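Local coordinates for protein tryptase inhibitor (Rhipicephalus appendiculatus, PDB 2UUY) that probably inhibits serine endopeptidases such as tryptase through a Kunitz-like domain, the part of a longer protein present here, held by four disulfides, at residues R18-Y23 with C29-G34. Sequence-based numbering, arbitrary orientation. Where two conformers were deposited one is given.
Sequences RFTRYY and CKVYEG
Tyr23 and Tyr32 meet at about a right angle on one face of the twisted antiparallel beta hairpin central to this Kunitz-like domain. Their ring planes stand at 84°, and the closest atoms are Tyr23 CD2 and Tyr32 CD2, 3.7 Å apart; CB of Tyr23 also rests near CD2 and CE2 of Tyr32. Pro10 touches both tyrosines, and the Tyr32 hydroxyl is hydrogen-bonded to Glu9. Arg21 starts out on this face, but its bent chain carries the guanidinium away to the carbonyl of Gly38.

The other face carries Thr20, Tyr22, Val31 and Glu33. Tyr22 and Val31 run side by side in the same direction, with Val31 CG2, in the conformer given, lying 3.5 Å from Tyr22 CE1. The same methyl of Val31 also meets CG2 of Thr20, though how closely is doubtful because Val31 has a second conformer. The Tyr22 side chain also packs on Met43 and Cys46 of helix 43-47, to which the Cys29-Cys46 disulfide ties strand 28-34.

Where the strands end, Arg18, bent at chi2 (-82°), lies alongside the extended Glu33 and points the same way, guanidinium and carboxylate planes only 17° apart, and Arg18 NH1 forms a salt bridge to Glu33 OE1 at 2.9 Å. NH2 of Arg18 bonds to the backbone of the chain of another protein, whose aromatic side chain also receives a cation-pi contact. A leucine in place of Arg18 would probably leave the Glu33 carboxylate without its cationic mate and cost the partner chain the NH2 hydrogen bond and the cation-pi contact.

Residues 19-23 and 29-34 are joined by six backbone hydrogen bonds; Arg21 N reaches Tyr32 O at 2.9 Å, and Phe19 N meets Gly34 O at 2.9 Å.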
ATOM      1  N   ARG B  18      -5.605   1.636   3.551  1.00  6.49           N
ATOM      2  CA  ARG B  18      -6.927   2.244   3.735  1.00  7.08           C
ATOM      3  C   ARG B  18      -7.872   1.211   4.315  1.00  6.85           C
ATOM      4  O   ARG B  18      -8.678   0.617   3.608  1.00  7.74           O
ATOM      5  CB  ARG B  18      -7.443   2.836   2.414  1.00  7.48           C
ATOM      6  CG  ARG B  18      -8.680   3.715   2.599  1.00  9.84           C
ATOM      7  CD  ARG B  18      -9.999   3.042   2.691  1.00 15.46           C
ATOM      8  NE  ARG B  18     -10.318   2.284   1.475  1.00 16.16           N
ATOM      9  CZ  ARG B  18     -10.989   2.758   0.412  1.00 16.83           C
ATOM     10  NH1 ARG B  18     -11.436   4.008   0.351  1.00 21.00           N
ATOM     11  NH2 ARG B  18     -11.221   1.975  -0.622  1.00 15.62           N
ATOM     12  N   PHE B  19      -7.740   0.978   5.609  1.00  7.00           N
ATOM     13  CA  PHE B  19      -8.735   0.204   6.346  1.00  7.78           C
ATOM     14  C   PHE B  19      -9.952   1.073   6.637  1.00  7.84           C
ATOM     15  O   PHE B  19      -9.838   2.284   6.750  1.00  9.80           O
ATOM     16  CB  PHE B  19      -8.155  -0.281   7.659  1.00  7.98           C
ATOM     17  CG  PHE B  19      -6.946  -1.133   7.524  1.00  8.54           C
ATOM     18  CD1 PHE B  19      -7.016  -2.336   6.853  1.00  9.23           C
ATOM     19  CD2 PHE B  19      -5.755  -0.802   8.148  1.00  9.49           C
ATOM     20  CE1 PHE B  19      -5.903  -3.145   6.746  1.00  9.74           C
ATOM     21  CE2 PHE B  19      -4.638  -1.607   8.038  1.00 11.22           C
ATOM     22  CZ  PHE B  19      -4.725  -2.788   7.338  1.00 10.53           C
ATOM     23  N   THR B  20     -11.108   0.428   6.773  1.00  7.74           N
ATOM     24  CA  THR B  20     -12.335   1.088   7.197  1.00  8.22           C
ATOM     25  C   THR B  20     -12.591   0.710   8.646  1.00  7.81           C
ATOM     26  O   THR B  20     -12.773  -0.463   8.957  1.00  8.94           O
ATOM     27  CB  THR B  20     -13.525   0.662   6.316  1.00  9.65           C
ATOM     28  OG1 THR B  20     -13.257   1.058   4.974  1.00 11.63           O
ATOM     29  CG2 THR B  20     -14.822   1.299   6.806  1.00 11.59           C
ATOM     30  N   ARG B  21     -12.565   1.700   9.532  1.00  8.51           N
ATOM     31  CA  ARG B  21     -12.798   1.460  10.967  1.00  8.68           C
ATOM     32  C   ARG B  21     -13.871   2.391  11.467  1.00  9.19           C
ATOM     33  O   ARG B  21     -14.035   3.492  10.976  1.00 10.64           O
ATOM     34  CB  ARG B  21     -11.530   1.733  11.774  1.00  9.72           C
ATOM     35  CG  ARG B  21     -10.305   1.034  11.286  1.00 12.29           C
ATOM     36  CD  ARG B  21     -10.409  -0.436  11.368  1.00 12.79           C
ATOM     37  NE  ARG B  21     -10.501  -0.884  12.746  1.00 12.28           N
ATOM     38  CZ  ARG B  21     -10.575  -2.144  13.110  1.00 12.94           C
ATOM     39  NH1 ARG B  21     -10.628  -3.086  12.195  1.00 14.30           N
ATOM     40  NH2 ARG B  21     -10.625  -2.457  14.400  1.00 14.69           N
ATOM     41  N   TYR B  22     -14.592   1.960  12.495  1.00  8.27           N
ATOM     42  CA  TYR B  22     -15.633   2.764  13.110  1.00  8.73           C
ATOM     43  C   TYR B  22     -15.200   3.112  14.518  1.00  8.80           C
ATOM     44  O   TYR B  22     -14.867   2.236  15.291  1.00  9.38           O
ATOM     45  CB  TYR B  22     -16.959   1.981  13.109  1.00  9.76           C
ATOM     46  CG  TYR B  22     -17.405   1.607  11.715  1.00 11.09           C
ATOM     47  CD1 TYR B  22     -18.107   2.500  10.939  1.00 13.34           C
ATOM     48  CD2 TYR B  22     -17.066   0.386  11.165  1.00 11.15           C
ATOM     49  CE1 TYR B  22     -18.488   2.178   9.643  1.00 15.10           C
ATOM     50  CE2 TYR B  22     -17.470   0.056   9.905  1.00 12.11           C
ATOM     51  CZ  TYR B  22     -18.154   0.976   9.139  1.00 14.42           C
ATOM     52  OH  TYR B  22     -18.499   0.620   7.830  1.00 18.45           O
ATOM     53  N   TYR B  23     -15.176   4.410  14.822  1.00  8.43           N
ATOM     54  CA  TYR B  23     -14.757   4.901  16.129  1.00  8.41           C
ATOM     55  C   TYR B  23     -15.882   5.705  16.755  1.00  9.40           C
ATOM     56  O   TYR B  23     -16.563   6.489  16.100  1.00  9.01           O
ATOM     57  CB  TYR B  23     -13.551   5.826  15.989  1.00  9.10           C
ATOM     58  CG  TYR B  23     -12.210   5.207  15.737  1.00  8.67           C
ATOM     59  CD1 TYR B  23     -11.298   5.111  16.755  1.00  9.86           C
ATOM     60  CD2 TYR B  23     -11.814   4.832  14.459  1.00  9.02           C
ATOM     61  CE1 TYR B  23     -10.031   4.638  16.540  1.00 10.97           C
ATOM     62  CE2 TYR B  23     -10.533   4.365  14.228  1.00  8.97           C
ATOM     63  CZ  TYR B  23      -9.660   4.260  15.259  1.00  9.40           C
ATOM     64  OH  TYR B  23      -8.377   3.824  14.993  1.00 10.96           O
ATOM     65  N   CYS B  29     -20.816   6.761  16.427  1.00 11.30           N
ATOM     66  CA  CYS B  29     -19.715   6.182  15.709  1.00 10.35           C
ATOM     67  C   CYS B  29     -19.620   6.765  14.317  1.00 11.77           C
ATOM     68  O   CYS B  29     -20.616   6.981  13.637  1.00 13.13           O
ATOM     69  CB  CYS B  29     -19.865   4.662  15.647  1.00 11.54           C
ATOM     70  SG  CYS B  29     -19.617   3.897  17.269  1.00 11.71           S
ATOM     71  N   LYS B  30     -18.379   7.056  13.942  1.00 10.65           N
ATOM     72  CA  LYS B  30     -18.056   7.621  12.652  1.00 12.32           C
ATOM     73  C   LYS B  30     -17.037   6.725  11.961  1.00 10.51           C
ATOM     74  O   LYS B  30     -16.182   6.137  12.593  1.00 10.22           O
ATOM     75  CB  LYS B  30     -17.467   9.025  12.815  1.00 13.09           C
ATOM     76  CG  LYS B  30     -17.102   9.717  11.502  1.00 18.22           C
ATOM     77  CD  LYS B  30     -16.953  11.202  11.626  1.00 19.68           C
ATOM     78  CE  LYS B  30     -16.692  11.821  10.278  1.00 23.23           C
ATOM     79  NZ  LYS B  30     -17.887  11.834   9.379  1.00 27.80           N
ATOM     80  N   VAL B  31     -17.139   6.671  10.641  1.00 10.53           N
ATOM     81  CA  VAL B  31     -16.221   5.897   9.853  0.50 10.85           C
ATOM     82  C   VAL B  31     -14.922   6.676   9.613  1.00 11.09           C
ATOM     83  O   VAL B  31     -14.927   7.892   9.353  1.00 12.54           O
ATOM     84  CB  VAL B  31     -16.900   5.432   8.547  0.50 10.75           C
ATOM     85  CG1 VAL B  31     -16.990   6.565   7.537  0.50 12.17           C
ATOM     86  CG2 VAL B  31     -16.146   4.244   7.983  0.50 10.70           C
ATOM     87  N   TYR B  32     -13.821   5.952   9.716  1.00  9.73           N
ATOM     88  CA  TYR B  32     -12.485   6.470   9.430  1.00 10.22           C
ATOM     89  C   TYR B  32     -11.846   5.532   8.417  1.00 10.21           C
ATOM     90  O   TYR B  32     -11.946   4.319   8.528  1.00 11.83           O
ATOM     91  CB  TYR B  32     -11.658   6.569  10.720  1.00 10.53           C
ATOM     92  CG  TYR B  32     -12.103   7.756  11.525  1.00 10.41           C
ATOM     93  CD1 TYR B  32     -11.538   9.002  11.316  1.00 12.09           C
ATOM     94  CD2 TYR B  32     -13.158   7.662  12.426  1.00 11.27           C
ATOM     95  CE1 TYR B  32     -11.996  10.113  11.991  1.00 12.84           C
ATOM     96  CE2 TYR B  32     -13.620   8.753  13.102  1.00 11.92           C
ATOM     97  CZ  TYR B  32     -13.018   9.961  12.905  1.00 13.40           C
ATOM     98  OH  TYR B  32     -13.500  11.058  13.585  1.00 16.00           O
ATOM     99  N   GLU B  33     -11.226   6.117   7.401  1.00  9.50           N
ATOM    100  CA  GLU B  33     -10.595   5.368   6.311  1.00  9.70           C
ATOM    101  C   GLU B  33      -9.125   5.744   6.252  1.00  8.31           C
ATOM    102  O   GLU B  33      -8.800   6.936   6.054  1.00  9.42           O
ATOM    103  CB  GLU B  33     -11.246   5.734   4.995  1.00 11.04           C
ATOM    104  CG  GLU B  33     -12.684   5.313   4.831  1.00 15.37           C
ATOM    105  CD  GLU B  33     -13.204   5.885   3.530  1.00 21.59           C
ATOM    106  OE1 GLU B  33     -13.015   5.231   2.506  1.00 22.83           O
ATOM    107  OE2 GLU B  33     -13.691   7.039   3.502  1.00 23.78           O
ATOM    108  N   GLY B  34      -8.237   4.774   6.435  1.00  7.87           N
ATOM    109  CA  GLY B  34      -6.813   5.068   6.463  1.00  8.38           C
ATOM    110  C   GLY B  34      -6.105   4.037   7.296  1.00  7.21           C
ATOM    111  O   GLY B  34      -6.553   2.898   7.426  1.00  8.03           O
TER